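Aminopeptidase N (Francisella tularensis subsp. tularensis, PDB 5DLL) probably degrades intracellular peptides as a zinc-dependent M1-family aminopeptidase, releasing the N-terminal residue, preferably alanine, from peptides, amides and arylamides. Local coordinates at residues L477-L482 and K490-I495; S535-F540 and V544-K549; L556-Y561 and W569-Q574. All blocks are in the same frame, centred on the assembly; numbering follows the deposited sequence.

Three contacts follow one another from the N terminus, each closing its loop before the next opens, so none nests or crosses. Interaction 1 closes the loop between strands 472-480 and 495-502 of the Ig-like domain. Interaction 2 closes the turn between strands 533-535 and 545-547, and reaches the same sheet as interaction 1; the two meet where I495 CG2 lies 4.2 Å from F537 CE1. Helix 552-561 then follows strand 545-547 directly and leads into interaction 3, a helical hairpin in the C-terminal ARM-like region. Its centre is about 12 Å from that of interaction 2, without touching it. The series thus runs from Ig-like sheet to helical domain.

Interaction 1 of 3, residues L477-L482 and K490-I495; sequences LEQTTL and KQALHI
Q479, near the end of strand 472-480 in the Ig-like domain, uses its side-chain amide to grip the backbone of L493 at both ends of that residue. No backbone-to-backbone hydrogen bond links 477-482 with 490-495, so it is the glutamine side chain that joins this loop to the strand. Its OE1 accepts the L493 N-H at 3.0 Å, the donor coming almost broadside to the C=O bond (98°) and tilted a little from the carbonyl plane. Its NE2 donates to L493 O at 2.7 Å, with that oxygen near the plane of the amide, though the N-H is bent (139°). Two bonds of opposite polarity fix the rotation of the amide, and NE2 also has a weak bond to E518 O. CG takes the crowded position between backbone N and carbonyl carbon (chi1 53°), and a bend at chi2 brings the amide to the loop. Flanking it, A492 CB lies 3.7 Å from NE2 and I495 CG1 3.9 Å from the same nitrogen.

Farther along, T481 and K490 pack with their side chains crossing at about a right angle, T481 CG2 being 3.9 Å from K490 CB. The lysine's aliphatic chain passes the carbonyls of T481 and L482, while its ammonium group bonds to S455 O, Q487 OE1 and T484 OG1. On the way there, K490 CE comes within 3.6 Å of L482 O.

Interaction 2 of 3, residues S535-F540 and V544-K549; sequences SLFRDF and VKVEHK
F537 packs its ring against two valines of the segment 544-549, V544 and V546, whose CG2 methyls both lie on the same side of the ring plane. V544 CG2 sits over the face, 4.1 Å from F537 CE1. V546 CG2 makes an off-centre CH-pi contact, 4.3 Å from the centroid of the F537 ring and 28° off the ring normal, nearest to F537 CD2. The valines are two residues apart, one just before the short strand 545-547 and one within it; they join the loop after strand 533-535 to this edge strand of the Ig-like domain, V544 buried and V546 at the exposed margin.

Beside this pair, L536 and H548 cross at about a right angle. L536 CD1 meets the imidazole at its edge, in the ring plane, 3.6 Å from H548 CE1. The histidine reaches it with CG anti to the backbone N (chi1 -166°), and its NE2 is bonded to E464 OE1 on the neighbouring strand 459-467, which fixes how the ring is turned. At the far end F540 brings CE1 to within 3.8 Å of V544 O, while its ring also packs on V357 and I360 of helix 349-369 in the catalytic domain. The backbone makes a type II beta turn from F537 to F540, closed by a weak bond. R538, on the turn, points elsewhere: its NE donates to S535 OG at 3.0 Å in the guanidinium plane, and NH1 and NH2 form salt bridges with E511 and D562.

Because the two segments meet through methyls, rings and one carbonyl oxygen, the contact itself has little directional preference; orientation is probably set by nearby polar groups, such as the H548 bond to E464 and the salt bridges of R538, and by backbone bonds of K545 and E547 to I460.

Interaction 3 of 3, residues L556-Y561 and W569-Q574; sequences LHIVKY and WDSLQQ
V559 packs against S571 and L572 of the facing helix, and its branches divide the work. From CB, which is turned toward helix 565-581, the two methyls diverge. CG2 is the busier one, placed beside the backbone N and anti to the carbonyl carbon. It lies against the helix backbone itself, 3.7 Å from L572 N, and close to the two flanking CB atoms: S571 CB and L572 CB are each 3.9 Å from V559 CG2. The other branch, CG1, stands anti to the backbone N (chi1 172°) and meets the leucine's tip, with V559 CG1 and L572 CD1 4.2 Å apart. The two side chains cross at about a right angle, so the valine fits against the shaft of the leucine as well as its end.

This is the first helical hairpin of the C-terminal region, which has an ARM-repeat-like family signature: helices 552-561 and 565-581 run roughly antiparallel, their short segments' axes approaching to 8.4 Å at a crossing angle of -143°. S571 is the one small, polar residue among the four that touch; its hydroxyl is satisfied by N567 O, a turn earlier on its own helix, and I558 CG2 packs beside S571 OG. I558, one residue before the valine, packs as well on V533 of the Ig-like domain. Across the helix ends, V559 O accepts a hydrogen bond from R568 NE, and W569, whose side chain leaves the backbone away from helix 552-561, packs on I354 and R358 of helix 349-369.

Interaction 1 of 3, residues L477-L482 and K490-I495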
loop_
_atom_site.group_PDB
_atom_site.type_symbol
_atom_site.label_atom_id
_atom_site.label_comp_id
_atom_site.label_asym_id
_atom_site.label_seq_id
_atom_site.Cartn_x
_atom_site.Cartn_y
_atom_site.Cartn_z
ATOM N N LEU A 477 23.144 -12.028 20.998
ATOM C CA LEU A 477 22.721 -11.470 19.716
ATOM C C LEU A 477 23.717 -10.413 19.265
ATOM O O LEU A 477 24.300 -9.718 20.097
ATOM C CB LEU A 477 21.329 -10.846 19.843
ATOM C CG LEU A 477 20.185 -11.793 20.220
ATOM C CD1 LEU A 477 18.916 -11.006 20.519
ATOM C CD2 LEU A 477 19.932 -12.818 19.122
ATOM N N GLU A 478 23.904 -10.295 17.951
ATOM C CA GLU A 478 24.836 -9.322 17.376
ATOM C C GLU A 478 24.272 -8.677 16.113
ATOM O O GLU A 478 24.197 -9.312 15.056
ATOM C CB GLU A 478 26.182 -9.980 17.061
ATOM C CG GLU A 478 27.181 -9.046 16.388
ATOM C CD GLU A 478 28.594 -9.590 16.400
ATOM O OE1 GLU A 478 28.756 -10.829 16.425
ATOM O OE2 GLU A 478 29.541 -8.776 16.381
ATOM N N GLN A 479 23.898 -7.406 16.230
ATOM C CA GLN A 479 23.371 -6.651 15.097
ATOM C C GLN A 479 24.494 -5.967 14.321
ATOM O O GLN A 479 25.309 -5.239 14.890
ATOM C CB GLN A 479 22.331 -5.622 15.547
ATOM C CG GLN A 479 22.789 -4.675 16.645
ATOM C CD GLN A 479 22.125 -3.323 16.550
ATOM O OE1 GLN A 479 22.086 -2.714 15.480
ATOM N NE2 GLN A 479 21.602 -2.840 17.670
ATOM N N THR A 480 24.528 -6.222 13.019
ATOM C CA THR A 480 25.514 -5.627 12.124
ATOM C C THR A 480 24.802 -5.213 10.836
ATOM O O THR A 480 24.047 -5.994 10.252
ATOM C CB THR A 480 26.700 -6.592 11.840
ATOM O OG1 THR A 480 27.536 -6.049 10.812
ATOM C CG2 THR A 480 26.221 -7.992 11.415
ATOM N N THR A 481 25.028 -3.974 10.414
ATOM C CA THR A 481 24.388 -3.433 9.217
ATOM C C THR A 481 25.461 -2.817 8.310
ATOM O O THR A 481 26.216 -1.935 8.725
ATOM C CB THR A 481 23.265 -2.428 9.578
ATOM O OG1 THR A 481 22.845 -1.712 8.409
ATOM C CG2 THR A 481 23.715 -1.444 10.652
ATOM N N LEU A 482 25.531 -3.310 7.076
ATOM C CA LEU A 482 26.628 -2.988 6.163
ATOM C C LEU A 482 26.495 -1.588 5.554
ATOM O O LEU A 482 25.403 -1.020 5.540
ATOM C CB LEU A 482 26.687 -4.032 5.041
ATOM C CG LEU A 482 26.912 -5.484 5.466
ATOM C CD1 LEU A 482 26.778 -6.401 4.259
ATOM C CD2 LEU A 482 28.269 -5.656 6.135
ATOM N N LYS A 490 27.614 3.491 10.131
ATOM C CA LYS A 490 26.465 2.785 10.727
ATOM C C LYS A 490 26.596 2.631 12.249
ATOM O O LYS A 490 27.679 2.800 12.809
ATOM C CB LYS A 490 26.300 1.403 10.085
ATOM C CG LYS A 490 26.194 1.408 8.565
ATOM C CD LYS A 490 24.875 1.987 8.075
ATOM C CE LYS A 490 24.949 2.353 6.602
ATOM N NZ LYS A 490 23.642 2.818 6.065
ATOM N N GLN A 491 25.484 2.297 12.905
ATOM C CA GLN A 491 25.413 2.259 14.372
ATOM C C GLN A 491 24.515 1.142 14.918
ATOM O O GLN A 491 23.777 0.494 14.172
ATOM C CB GLN A 491 24.897 3.600 14.902
ATOM C CG GLN A 491 25.825 4.776 14.660
ATOM C CD GLN A 491 25.421 6.000 15.454
ATOM O OE1 GLN A 491 24.235 6.319 15.569
ATOM N NE2 GLN A 491 26.406 6.693 16.012
ATOM N N ALA A 492 24.588 0.939 16.233
ATOM C CA ALA A 492 23.731 -0.016 16.932
ATOM C C ALA A 492 22.354 0.593 17.203
ATOM O O ALA A 492 22.228 1.559 17.957
ATOM C CB ALA A 492 24.376 -0.446 18.237
ATOM N N LEU A 493 21.329 0.017 16.581
ATOM C CA LEU A 493 19.948 0.467 16.748
ATOM C C LEU A 493 19.271 -0.132 17.987
ATOM O O LEU A 493 19.820 -1.004 18.658
ATOM C CB LEU A 493 19.133 0.094 15.508
ATOM C CG LEU A 493 19.659 0.629 14.177
ATOM C CD1 LEU A 493 19.048 -0.130 13.010
ATOM C CD2 LEU A 493 19.380 2.119 14.065
ATOM N N HIS A 494 18.067 0.360 18.267
ATOM C CA HIS A 494 17.207 -0.172 19.315
ATOM C C HIS A 494 16.300 -1.236 18.683
ATOM O O HIS A 494 15.351 -0.902 17.968
ATOM C CB HIS A 494 16.368 0.973 19.893
ATOM C CG HIS A 494 15.692 0.650 21.190
ATOM N ND1 HIS A 494 15.343 1.623 22.102
ATOM C CD2 HIS A 494 15.305 -0.529 21.731
ATOM C CE1 HIS A 494 14.765 1.058 23.147
ATOM N NE2 HIS A 494 14.732 -0.247 22.947
ATOM N N ILE A 495 16.602 -2.513 18.935
ATOM C CA ILE A 495 15.842 -3.628 18.349
ATOM C C ILE A 495 14.986 -4.308 19.422
ATOM O O ILE A 495 15.526 -4.795 20.417
ATOM C CB ILE A 495 16.749 -4.731 17.732
ATOM C CG1 ILE A 495 18.011 -4.159 17.069
ATOM C CG2 ILE A 495 15.959 -5.578 16.740
ATOM C CD1 ILE A 495 17.763 -3.292 15.858
#

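Interaction 2 of 3, residues S535-F540 and V544-K549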
loop_
_atom_site.group_PDB
_atom_site.type_symbol
_atom_site.label_atom_id
_atom_site.label_comp_id
_atom_site.label_asym_id
_atom_site.label_seq_id
_atom_site.Cartn_x
_atom_site.Cartn_y
_atom_site.Cartn_z
ATOM N N SER A 535 11.772 -19.271 20.221
ATOM C CA SER A 535 10.851 -18.608 19.299
ATOM C C SER A 535 11.232 -17.132 19.273
ATOM O O SER A 535 11.036 -16.429 20.262
ATOM C CB SER A 535 9.409 -18.781 19.774
ATOM O OG SER A 535 8.509 -18.089 18.932
ATOM N N LEU A 536 11.781 -16.672 18.150
ATOM C CA LEU A 536 12.419 -15.353 18.079
ATOM C C LEU A 536 11.828 -14.448 16.999
ATOM O O LEU A 536 11.424 -14.916 15.932
ATOM C CB LEU A 536 13.920 -15.519 17.842
ATOM C CG LEU A 536 14.729 -15.940 19.071
ATOM C CD1 LEU A 536 16.121 -16.404 18.669
ATOM C CD2 LEU A 536 14.807 -14.803 20.079
ATOM N N PHE A 537 11.804 -13.148 17.294
ATOM C CA PHE A 537 11.225 -12.135 16.408
ATOM C C PHE A 537 9.796 -12.500 16.002
ATOM O O PHE A 537 9.467 -12.618 14.816
ATOM C CB PHE A 537 12.126 -11.898 15.189
ATOM C CG PHE A 537 13.499 -11.400 15.547
ATOM C CD1 PHE A 537 13.712 -10.056 15.826
ATOM C CD2 PHE A 537 14.574 -12.277 15.626
ATOM C CE1 PHE A 537 14.974 -9.594 16.166
ATOM C CE2 PHE A 537 15.839 -11.823 15.965
ATOM C CZ PHE A 537 16.039 -10.479 16.236
ATOM N N ARG A 538 8.959 -12.683 17.018
ATOM C CA ARG A 538 7.560 -13.038 16.827
ATOM C C ARG A 538 6.796 -11.897 16.166
ATOM O O ARG A 538 6.935 -10.740 16.564
ATOM C CB ARG A 538 6.921 -13.368 18.168
ATOM C CG ARG A 538 7.438 -14.643 18.803
ATOM C CD ARG A 538 6.739 -14.888 20.129
ATOM N NE ARG A 538 6.896 -16.259 20.599
ATOM C CZ ARG A 538 6.245 -16.776 21.639
ATOM N NH1 ARG A 538 5.378 -16.040 22.332
ATOM N NH2 ARG A 538 6.460 -18.041 21.987
ATOM N N ASP A 539 5.988 -12.238 15.162
ATOM C CA ASP A 539 5.269 -11.254 14.335
ATOM C C ASP A 539 6.211 -10.285 13.608
ATOM O O ASP A 539 5.827 -9.146 13.312
ATOM C CB ASP A 539 4.243 -10.473 15.171
ATOM C CG ASP A 539 3.220 -11.373 15.821
ATOM O OD1 ASP A 539 2.490 -12.071 15.085
ATOM O OD2 ASP A 539 3.140 -11.381 17.068
ATOM N N PHE A 540 7.432 -10.746 13.316
ATOM C CA PHE A 540 8.443 -9.929 12.643
ATOM C C PHE A 540 8.621 -8.618 13.413
ATOM O O PHE A 540 8.347 -7.526 12.899
ATOM C CB PHE A 540 8.019 -9.696 11.188
ATOM C CG PHE A 540 9.129 -9.243 10.283
ATOM C CD1 PHE A 540 10.209 -10.074 10.014
ATOM C CD2 PHE A 540 9.073 -7.997 9.663
ATOM C CE1 PHE A 540 11.224 -9.664 9.164
ATOM C CE2 PHE A 540 10.083 -7.584 8.813
ATOM C CZ PHE A 540 11.158 -8.418 8.562
ATOM N N VAL A 544 14.476 -6.859 10.049
ATOM C CA VAL A 544 15.863 -7.320 9.992
ATOM C C VAL A 544 15.976 -8.701 9.344
ATOM O O VAL A 544 15.011 -9.476 9.343
ATOM C CB VAL A 544 16.481 -7.388 11.409
ATOM C CG1 VAL A 544 16.507 -6.011 12.053
ATOM C CG2 VAL A 544 15.722 -8.364 12.300
ATOM N N LYS A 545 17.150 -8.991 8.779
ATOM C CA LYS A 545 17.521 -10.361 8.408
ATOM C C LYS A 545 18.007 -11.065 9.668
ATOM O O LYS A 545 18.574 -10.432 10.561
ATOM C CB LYS A 545 18.631 -10.393 7.354
ATOM C CG LYS A 545 18.255 -9.846 5.986
ATOM C CD LYS A 545 19.218 -10.348 4.913
ATOM C CE LYS A 545 19.447 -9.326 3.804
ATOM N NZ LYS A 545 18.233 -9.054 2.987
ATOM N N VAL A 546 17.792 -12.373 9.736
ATOM C CA VAL A 546 18.100 -13.136 10.941
ATOM C C VAL A 546 18.890 -14.391 10.591
ATOM O O VAL A 546 18.348 -15.338 10.014
ATOM C CB VAL A 546 16.809 -13.516 11.700
ATOM C CG1 VAL A 546 17.129 -14.306 12.963
ATOM C CG2 VAL A 546 16.015 -12.262 12.041
ATOM N N GLU A 547 20.178 -14.378 10.931
ATOM C CA GLU A 547 21.030 -15.556 10.804
ATOM C C GLU A 547 20.899 -16.401 12.067
ATOM O O GLU A 547 21.471 -16.072 13.107
ATOM C CB GLU A 547 22.492 -15.152 10.574
ATOM C CG GLU A 547 23.449 -16.332 10.446
ATOM C CD GLU A 547 24.860 -15.914 10.072
ATOM O OE1 GLU A 547 25.029 -15.226 9.043
ATOM O OE2 GLU A 547 25.803 -16.283 10.803
ATOM N N HIS A 548 20.124 -17.478 11.968
ATOM C CA HIS A 548 19.946 -18.418 13.069
ATOM C C HIS A 548 19.995 -19.828 12.502
ATOM O O HIS A 548 18.970 -20.389 12.108
ATOM C CB HIS A 548 18.612 -18.174 13.786
ATOM C CG HIS A 548 18.498 -18.868 15.110
ATOM N ND1 HIS A 548 17.948 -18.262 16.219
ATOM C CD2 HIS A 548 18.869 -20.109 15.506
ATOM C CE1 HIS A 548 17.981 -19.099 17.239
ATOM N NE2 HIS A 548 18.536 -20.227 16.834
ATOM N N LYS A 549 21.199 -20.387 12.456
ATOM C CA LYS A 549 21.401 -21.745 11.970
ATOM C C LYS A 549 20.860 -22.741 12.991
ATOM O O LYS A 549 21.263 -22.723 14.156
ATOM C CB LYS A 549 22.892 -22.000 11.713
ATOM C CG LYS A 549 23.238 -23.393 11.200
ATOM C CD LYS A 549 22.536 -23.721 9.890
ATOM C CE LYS A 549 23.026 -25.042 9.319
ATOM N NZ LYS A 549 22.319 -25.402 8.060
#

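Interaction 3 of 3, residues L556-Y561 and W569-Q574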
loop_
_atom_site.group_PDB
_atom_site.type_symbol
_atom_site.label_atom_id
_atom_site.label_comp_id
_atom_site.label_asym_id
_atom_site.label_seq_id
_atom_site.Cartn_x
_atom_site.Cartn_y
_atom_site.Cartn_z
ATOM N N LEU A 556 10.722 -27.838 13.303
ATOM C CA LEU A 556 9.524 -28.681 13.365
ATOM C C LEU A 556 8.859 -28.601 14.745
ATOM O O LEU A 556 7.638 -28.724 14.858
ATOM C CB LEU A 556 9.874 -30.139 13.027
ATOM C CG LEU A 556 9.039 -30.839 11.953
ATOM C CD1 LEU A 556 9.018 -30.051 10.651
ATOM C CD2 LEU A 556 9.588 -32.242 11.728
ATOM N N HIS A 557 9.668 -28.397 15.786
ATOM C CA HIS A 557 9.160 -28.183 17.145
ATOM C C HIS A 557 8.455 -26.824 17.271
ATOM O O HIS A 557 7.419 -26.715 17.931
ATOM C CB HIS A 557 10.306 -28.284 18.166
ATOM C CG HIS A 557 9.848 -28.463 19.584
ATOM N ND1 HIS A 557 9.595 -29.703 20.133
ATOM C CD2 HIS A 557 9.607 -27.562 20.566
ATOM C CE1 HIS A 557 9.214 -29.556 21.390
ATOM N NE2 HIS A 557 9.211 -28.267 21.676
ATOM N N ILE A 558 9.017 -25.796 16.634
ATOM C CA ILE A 558 8.398 -24.466 16.603
ATOM C C ILE A 558 7.084 -24.515 15.825
ATOM O O ILE A 558 6.096 -23.907 16.228
ATOM C CB ILE A 558 9.350 -23.405 16.001
ATOM C CG1 ILE A 558 10.535 -23.166 16.944
ATOM C CG2 ILE A 558 8.626 -22.086 15.762
ATOM C CD1 ILE A 558 11.663 -22.357 16.340
ATOM N N VAL A 559 7.072 -25.257 14.723
ATOM C CA VAL A 559 5.853 -25.432 13.931
ATOM C C VAL A 559 4.752 -26.136 14.734
ATOM O O VAL A 559 3.569 -25.840 14.560
ATOM C CB VAL A 559 6.135 -26.221 12.628
ATOM C CG1 VAL A 559 4.837 -26.571 11.903
ATOM C CG2 VAL A 559 7.060 -25.427 11.712
ATOM N N LYS A 560 5.146 -27.056 15.612
ATOM C CA LYS A 560 4.194 -27.880 16.359
ATOM C C LYS A 560 3.622 -27.209 17.624
ATOM O O LYS A 560 2.411 -27.262 17.854
ATOM C CB LYS A 560 4.850 -29.218 16.722
ATOM C CG LYS A 560 3.881 -30.293 17.188
ATOM C CD LYS A 560 4.604 -31.608 17.446
ATOM C CE LYS A 560 3.728 -32.598 18.201
ATOM N NZ LYS A 560 2.621 -33.128 17.362
ATOM N N TYR A 561 4.483 -26.578 18.426
ATOM C CA TYR A 561 4.116 -26.149 19.789
ATOM C C TYR A 561 4.088 -24.636 20.063
ATOM O O TYR A 561 3.578 -24.221 21.106
ATOM C CB TYR A 561 5.066 -26.798 20.807
ATOM C CG TYR A 561 4.945 -28.304 20.920
ATOM C CD1 TYR A 561 3.804 -28.895 21.461
ATOM C CD2 TYR A 561 5.984 -29.140 20.510
ATOM C CE1 TYR A 561 3.695 -30.271 21.576
ATOM C CE2 TYR A 561 5.882 -30.518 20.623
ATOM C CZ TYR A 561 4.737 -31.078 21.156
ATOM O OH TYR A 561 4.631 -32.446 21.268
ATOM N N TRP A 569 4.189 -20.316 10.756
ATOM C CA TRP A 569 4.267 -20.132 9.301
ATOM C C TRP A 569 5.716 -19.887 8.858
ATOM O O TRP A 569 6.194 -20.505 7.910
ATOM C CB TRP A 569 3.352 -18.974 8.862
ATOM C CG TRP A 569 3.601 -18.439 7.478
ATOM C CD1 TRP A 569 3.005 -18.844 6.318
ATOM C CD2 TRP A 569 4.496 -17.378 7.118
ATOM N NE1 TRP A 569 3.483 -18.110 5.256
ATOM C CE2 TRP A 569 4.399 -17.202 5.722
ATOM C CE3 TRP A 569 5.375 -16.561 7.841
ATOM C CZ2 TRP A 569 5.149 -16.250 5.035
ATOM C CZ3 TRP A 569 6.120 -15.616 7.159
ATOM C CH2 TRP A 569 6.004 -15.467 5.772
ATOM N N ASP A 570 6.417 -19.005 9.561
ATOM C CA ASP A 570 7.766 -18.601 9.159
ATOM C C ASP A 570 8.736 -19.777 9.176
ATOM O O ASP A 570 9.539 -19.936 8.258
ATOM C CB ASP A 570 8.289 -17.485 10.072
ATOM C CG ASP A 570 9.474 -16.747 9.476
ATOM O OD1 ASP A 570 9.425 -16.407 8.275
ATOM O OD2 ASP A 570 10.454 -16.490 10.210
ATOM N N SER A 571 8.653 -20.590 10.225
ATOM C CA SER A 571 9.515 -21.762 10.374
ATOM C C SER A 571 9.162 -22.874 9.385
ATOM O O SER A 571 10.041 -23.609 8.944
ATOM C CB SER A 571 9.440 -22.301 11.805
ATOM O OG SER A 571 9.878 -21.328 12.734
ATOM N N LEU A 572 7.880 -22.997 9.045
ATOM C CA LEU A 572 7.432 -24.003 8.083
ATOM C C LEU A 572 7.853 -23.638 6.653
ATOM O O LEU A 572 8.261 -24.504 5.876
ATOM C CB LEU A 572 5.912 -24.177 8.162
ATOM C CG LEU A 572 5.302 -25.382 7.431
ATOM C CD1 LEU A 572 5.915 -26.696 7.895
ATOM C CD2 LEU A 572 3.792 -25.404 7.618
ATOM N N GLN A 573 7.759 -22.354 6.314
ATOM C CA GLN A 573 8.191 -21.872 5.001
ATOM C C GLN A 573 9.719 -21.965 4.872
ATOM O O GLN A 573 10.241 -22.141 3.775
ATOM C CB GLN A 573 7.715 -20.429 4.762
ATOM C CG GLN A 573 6.200 -20.234 4.805
ATOM C CD GLN A 573 5.490 -20.560 3.495
ATOM O OE1 GLN A 573 5.564 -19.800 2.525
ATOM N NE2 GLN A 573 4.767 -21.678 3.477
ATOM N N GLN A 574 10.427 -21.851 5.994
ATOM C CA GLN A 574 11.884 -21.973 6.005
ATOM C C GLN A 574 12.336 -23.410 5.762
ATOM O O GLN A 574 13.366 -23.642 5.132
ATOM C CB GLN A 574 12.445 -21.474 7.336
ATOM C CG GLN A 574 13.963 -21.509 7.417
ATOM C CD GLN A 574 14.527 -20.448 8.344
ATOM O OE1 GLN A 574 14.223 -19.261 8.207
ATOM N NE2 GLN A 574 15.363 -20.869 9.288
#